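Local coordinates for protein putative peptidase M23 (Pseudomonas aeruginosa PAO1, PDB 2HSI) that is probably a zinc-dependent metalloendopeptidase of the M23 family, although its actual function has not been established, at residues 226-234 and 245-255. Numbering follows the deposited sequence.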
ATOM      1  N   PHE A 226       3.802   8.129  -2.751  1.00 18.25           N
ATOM      2  CA  PHE A 226       3.302   9.432  -3.210  1.00 19.79           C
ATOM      3  C   PHE A 226       4.229   9.971  -4.268  1.00 20.03           C
ATOM      4  O   PHE A 226       5.437   9.971  -4.079  1.00 17.66           O
ATOM      5  CB  PHE A 226       3.225  10.432  -2.056  1.00 20.68           C
ATOM      6  CG  PHE A 226       2.372   9.971  -0.929  1.00 24.34           C
ATOM      7  CD1 PHE A 226       1.007  10.212  -0.942  1.00 29.06           C
ATOM      8  CD2 PHE A 226       2.922   9.266   0.132  1.00 24.80           C
ATOM      9  CE1 PHE A 226       0.211   9.771   0.084  1.00 32.33           C
ATOM     10  CE2 PHE A 226       2.115   8.813   1.165  1.00 33.38           C
ATOM     11  CZ  PHE A 226       0.766   9.072   1.142  1.00 24.20           C
ATOM     12  N   CYS A 227       3.667  10.451  -5.372  1.00 20.60           N
ATOM     13  CA  CYS A 227       4.486  10.961  -6.463  1.00 17.73           C
ATOM     14  C   CYS A 227       4.004  12.320  -6.980  1.00 20.35           C
ATOM     15  O   CYS A 227       2.970  12.829  -6.535  1.00 20.99           O
ATOM     16  CB  CYS A 227       4.600   9.930  -7.580  1.00 20.65           C
ATOM     17  SG  CYS A 227       3.027   9.465  -8.311  1.00 29.37           S
ATOM     18  N   HIS A 228       4.789  12.892  -7.899  1.00 27.91           N
ATOM     19  CA  HIS A 228       4.610  14.253  -8.446  1.00 27.33           C
ATOM     20  C   HIS A 228       4.740  15.372  -7.409  1.00 22.96           C
ATOM     21  O   HIS A 228       4.202  16.445  -7.609  1.00 23.65           O
ATOM     22  CB  HIS A 228       3.283  14.414  -9.217  1.00 27.13           C
ATOM     23  CG  HIS A 228       3.021  13.331 -10.219  1.00 25.58           C
ATOM     24  ND1 HIS A 228       3.784  13.165 -11.351  1.00 27.45           N
ATOM     25  CD2 HIS A 228       2.076  12.361 -10.256  1.00 38.86           C
ATOM     26  CE1 HIS A 228       3.321  12.141 -12.048  1.00 29.25           C
ATOM     27  NE2 HIS A 228       2.284  11.636 -11.404  1.00 34.04           N
ATOM     28  N   LEU A 229       5.464  15.140  -6.319  1.00 21.61           N
ATOM     29  CA  LEU A 229       5.577  16.147  -5.242  1.00 21.06           C
ATOM     30  C   LEU A 229       6.377  17.367  -5.703  1.00 22.74           C
ATOM     31  O   LEU A 229       7.256  17.240  -6.543  1.00 23.56           O
ATOM     32  CB  LEU A 229       6.235  15.555  -3.990  1.00 18.33           C
ATOM     33  CG  LEU A 229       5.335  14.780  -3.015  1.00 21.27           C
ATOM     34  CD1 LEU A 229       4.802  13.515  -3.636  1.00 26.64           C
ATOM     35  CD2 LEU A 229       6.080  14.438  -1.738  1.00 23.87           C
ATOM     36  N   SER A 230       6.059  18.541  -5.159  1.00 22.99           N
ATOM     37  CA  SER A 230       6.870  19.731  -5.388  1.00 26.56           C
ATOM     38  C   SER A 230       8.075  19.752  -4.432  1.00 26.83           C
ATOM     39  O   SER A 230       9.141  20.273  -4.757  1.00 23.28           O
ATOM     40  CB  SER A 230       6.014  20.991  -5.217  1.00 18.25           C
ATOM     41  OG  SER A 230       5.476  21.077  -3.898  1.00 28.41           O
ATOM     42  N   LYS A 231       7.892  19.151  -3.259  1.00 17.76           N
ATOM     43  CA  LYS A 231       8.834  19.235  -2.160  1.00 26.25           C
ATOM     44  C   LYS A 231       8.721  17.929  -1.379  1.00 21.87           C
ATOM     45  O   LYS A 231       7.612  17.434  -1.172  1.00 23.25           O
ATOM     46  CB  LYS A 231       8.426  20.413  -1.265  1.00 28.05           C
ATOM     47  CG  LYS A 231       9.507  21.414  -0.927  1.00 46.89           C
ATOM     48  CD  LYS A 231      10.079  21.147   0.456  1.00 55.24           C
ATOM     49  CE  LYS A 231      10.744  22.375   1.092  1.00 58.23           C
ATOM     50  NZ  LYS A 231       9.869  23.574   1.173  1.00 66.03           N
ATOM     51  N   ILE A 232       9.867  17.366  -0.989  1.00 20.83           N
ATOM     52  CA  ILE A 232       9.946  16.229  -0.064  1.00 24.24           C
ATOM     53  C   ILE A 232      10.666  16.698   1.209  1.00 21.89           C
ATOM     54  O   ILE A 232      11.797  17.176   1.140  1.00 23.75           O
ATOM     55  CB  ILE A 232      10.677  15.002  -0.707  1.00 23.00           C
ATOM     56  CG1 ILE A 232       9.859  14.435  -1.880  1.00 24.59           C
ATOM     57  CG2 ILE A 232      10.949  13.908   0.338  1.00 22.38           C
ATOM     58  CD1 ILE A 232      10.601  13.428  -2.738  1.00 26.48           C
ATOM     59  N   ASP A 233       9.993  16.560   2.358  1.00 20.63           N
ATOM     60  CA  ASP A 233      10.448  17.118   3.643  1.00 24.04           C
ATOM     61  C   ASP A 233      11.125  16.095   4.544  1.00 26.61           C
ATOM     62  O   ASP A 233      11.622  16.437   5.625  1.00 25.13           O
ATOM     63  CB  ASP A 233       9.263  17.738   4.403  1.00 24.34           C
ATOM     64  CG  ASP A 233       8.695  18.957   3.702  1.00 31.66           C
ATOM     65  OD1 ASP A 233       9.432  19.555   2.906  1.00 30.88           O
ATOM     66  OD2 ASP A 233       7.527  19.316   3.941  1.00 37.63           O
ATOM     67  N   VAL A 234      11.128  14.843   4.100  1.00 20.97           N
ATOM     68  CA  VAL A 234      11.703  13.730   4.850  1.00 21.73           C
ATOM     69  C   VAL A 234      12.996  13.201   4.214  1.00 22.19           C
ATOM     70  O   VAL A 234      13.300  13.499   3.056  1.00 23.91           O
ATOM     71  CB  VAL A 234      10.682  12.567   5.008  1.00 21.41           C
ATOM     72  CG1 VAL A 234       9.565  12.970   5.969  1.00 21.82           C
ATOM     73  CG2 VAL A 234      10.104  12.162   3.638  1.00 19.01           C
ATOM     74  N   VAL A 245       4.423  15.192   8.279  1.00 24.88           N
ATOM     75  CA  VAL A 245       4.466  15.825   6.948  1.00 25.06           C
ATOM     76  C   VAL A 245       5.570  15.206   6.086  1.00 21.34           C
ATOM     77  O   VAL A 245       6.754  15.259   6.428  1.00 23.17           O
ATOM     78  CB  VAL A 245       4.635  17.375   7.027  1.00 25.93           C
ATOM     79  CG1 VAL A 245       4.702  17.988   5.627  1.00 25.63           C
ATOM     80  CG2 VAL A 245       3.499  18.017   7.836  1.00 25.81           C
ATOM     81  N   LEU A 246       5.170  14.607   4.969  1.00 18.93           N
ATOM     82  CA  LEU A 246       6.122  13.991   4.036  1.00 18.99           C
ATOM     83  C   LEU A 246       6.691  14.999   3.045  1.00 23.82           C
ATOM     84  O   LEU A 246       7.851  14.903   2.640  1.00 18.90           O
ATOM     85  CB  LEU A 246       5.440  12.842   3.275  1.00 18.85           C
ATOM     86  CG  LEU A 246       4.890  11.728   4.173  1.00 24.44           C
ATOM     87  CD1 LEU A 246       4.143  10.696   3.336  1.00 23.44           C
ATOM     88  CD2 LEU A 246       6.007  11.073   4.992  1.00 19.85           C
ATOM     89  N   GLY A 247       5.858  15.962   2.663  1.00 25.32           N
ATOM     90  CA  GLY A 247       6.205  16.938   1.646  1.00 21.14           C
ATOM     91  C   GLY A 247       4.977  17.673   1.165  1.00 21.75           C
ATOM     92  O   GLY A 247       3.967  17.718   1.867  1.00 26.16           O
ATOM     93  N   LYS A 248       5.065  18.246  -0.033  1.00 23.54           N
ATOM     94  CA  LYS A 248       4.039  19.136  -0.564  1.00 26.58           C
ATOM     95  C   LYS A 248       3.589  18.682  -1.960  1.00 23.50           C
ATOM     96  O   LYS A 248       4.412  18.224  -2.760  1.00 20.74           O
ATOM     97  CB  LYS A 248       4.580  20.583  -0.624  1.00 29.51           C
ATOM     98  CG  LYS A 248       4.344  21.495   0.610  1.00 37.04           C
ATOM     99  CD  LYS A 248       4.818  20.925   1.941  1.00 39.80           C
ATOM    100  CE  LYS A 248       5.156  21.998   2.966  1.00 51.95           C
ATOM    101  NZ  LYS A 248       6.567  22.466   2.813  1.00 54.83           N
ATOM    102  N   VAL A 249       2.292  18.814  -2.241  1.00 25.22           N
ATOM    103  CA  VAL A 249       1.705  18.498  -3.564  1.00 25.15           C
ATOM    104  C   VAL A 249       2.365  19.306  -4.700  1.00 30.17           C
ATOM    105  O   VAL A 249       2.714  20.472  -4.519  1.00 29.68           O
ATOM    106  CB  VAL A 249       0.148  18.701  -3.560  1.00 27.75           C
ATOM    107  CG1 VAL A 249      -0.471  18.546  -4.959  1.00 26.27           C
ATOM    108  CG2 VAL A 249      -0.518  17.717  -2.616  1.00 32.30           C
ATOM    109  N   GLY A 250       2.563  18.671  -5.853  1.00 27.27           N
ATOM    110  CA  GLY A 250       3.094  19.374  -7.017  1.00 30.39           C
ATOM    111  C   GLY A 250       2.721  18.759  -8.349  1.00 30.28           C
ATOM    112  O   GLY A 250       1.744  18.007  -8.457  1.00 31.72           O
ATOM    113  N   ALA A 251       3.543  19.056  -9.353  1.00 28.81           N
ATOM    114  CA  ALA A 251       3.300  18.652 -10.734  1.00 32.77           C
ATOM    115  C   ALA A 251       4.579  18.166 -11.411  1.00 38.71           C
ATOM    116  O   ALA A 251       4.708  18.264 -12.634  1.00 37.38           O
ATOM    117  CB  ALA A 251       2.713  19.824 -11.520  1.00 34.59           C
ATOM    118  N   THR A 252       5.516  17.639 -10.620  1.00 34.31           N
ATOM    119  CA  THR A 252       6.792  17.153 -11.152  1.00 32.78           C
ATOM    120  C   THR A 252       6.631  15.847 -11.928  1.00 36.05           C
ATOM    121  O   THR A 252       5.628  15.145 -11.775  1.00 31.86           O
ATOM    122  CB  THR A 252       7.872  16.981 -10.054  1.00 35.09           C
ATOM    123  OG1 THR A 252       7.381  16.122  -9.013  1.00 22.08           O
ATOM    124  CG2 THR A 252       8.281  18.340  -9.481  1.00 33.68           C
ATOM    125  N   GLY A 253       7.625  15.537 -12.759  1.00 31.86           N
ATOM    126  CA  GLY A 253       7.558  14.389 -13.662  1.00 39.51           C
ATOM    127  C   GLY A 253       6.602  14.653 -14.802  1.00 46.78           C
ATOM    128  O   GLY A 253       6.456  15.797 -15.245  1.00 45.13           O
ATOM    129  N   ARG A 254       5.947  13.598 -15.278  1.00 44.76           N
ATOM    130  CA  ARG A 254       4.990  13.732 -16.374  1.00 50.34           C
ATOM    131  C   ARG A 254       3.571  13.966 -15.853  1.00 52.95           C
ATOM    132  O   ARG A 254       2.749  13.050 -15.787  1.00 56.98           O
ATOM    133  CB  ARG A 254       5.063  12.530 -17.322  1.00 47.55           C
ATOM    134  CG  ARG A 254       6.397  12.418 -18.050  1.00 56.82           C
ATOM    135  CD  ARG A 254       6.253  11.693 -19.375  1.00 68.00           C
ATOM    136  NE  ARG A 254       5.601  12.517 -20.392  1.00 70.81           N
ATOM    137  CZ  ARG A 254       5.138  12.060 -21.552  1.00 70.19           C
ATOM    138  NH1 ARG A 254       5.241  10.773 -21.859  1.00 70.89           N
ATOM    139  NH2 ARG A 254       4.561  12.894 -22.407  1.00 74.18           N
ATOM    140  N   ALA A 255       3.307  15.212 -15.472  1.00 56.49           N
ATOM    141  CA  ALA A 255       1.995  15.624 -14.994  1.00 61.09           C
ATOM    142  C   ALA A 255       1.551  16.912 -15.685  1.00 64.49           C
ATOM    143  O   ALA A 255       2.380  17.757 -16.036  1.00 62.34           O
ATOM    144  CB  ALA A 255       2.008  15.799 -13.478  1.00 59.42           C
TER
HETATM  145  O   HOH W   1       1.946  15.726  -5.679  1.00 21.64           O
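An antiparallel strand pairing that runs on into a loop beside the zinc site joins residues 226-234 to 245-255, with His228 and Thr252 at the metal end and Asp233 and Leu246 at the other. Backbone hydrogen bonds knit the pairing: Lys248 N to Lys231 O, Ser230 N to Lys248 O, and Asp233 N to Leu246 O (2.7 Å). Gly247 CA lies 3.2 Å from Lys231 O in a CA-H...O contact. Beside them Ser230 OG, turned between its own N and carbonyl carbon (chi1 61°), donates to Val249 O from above the carbonyl plane.

In this M23 peptidase domain, strand 245-248 is the middle of a small three-stranded sheet, reached from the larger sheet through the chain's corner at His228. His228 ND1 donates in its ring plane, nearly along the C=O axis, to Thr252 O at 2.7 Å, while the methyl of poorly ordered Ala255 makes an offset CH-pi contact over one face. The bond probably sets the ring's rotation beside zinc ligands His259 and His261. Thr252 OG1 donates to Leu229 O (2.7 Å) and accepts from Lys212 N. Farther along, Leu246 CD1 packs on Phe226 CE2 at 3.5 Å, and Asp233 OD2 forms a long, weak salt bridge with Lys248 NZ.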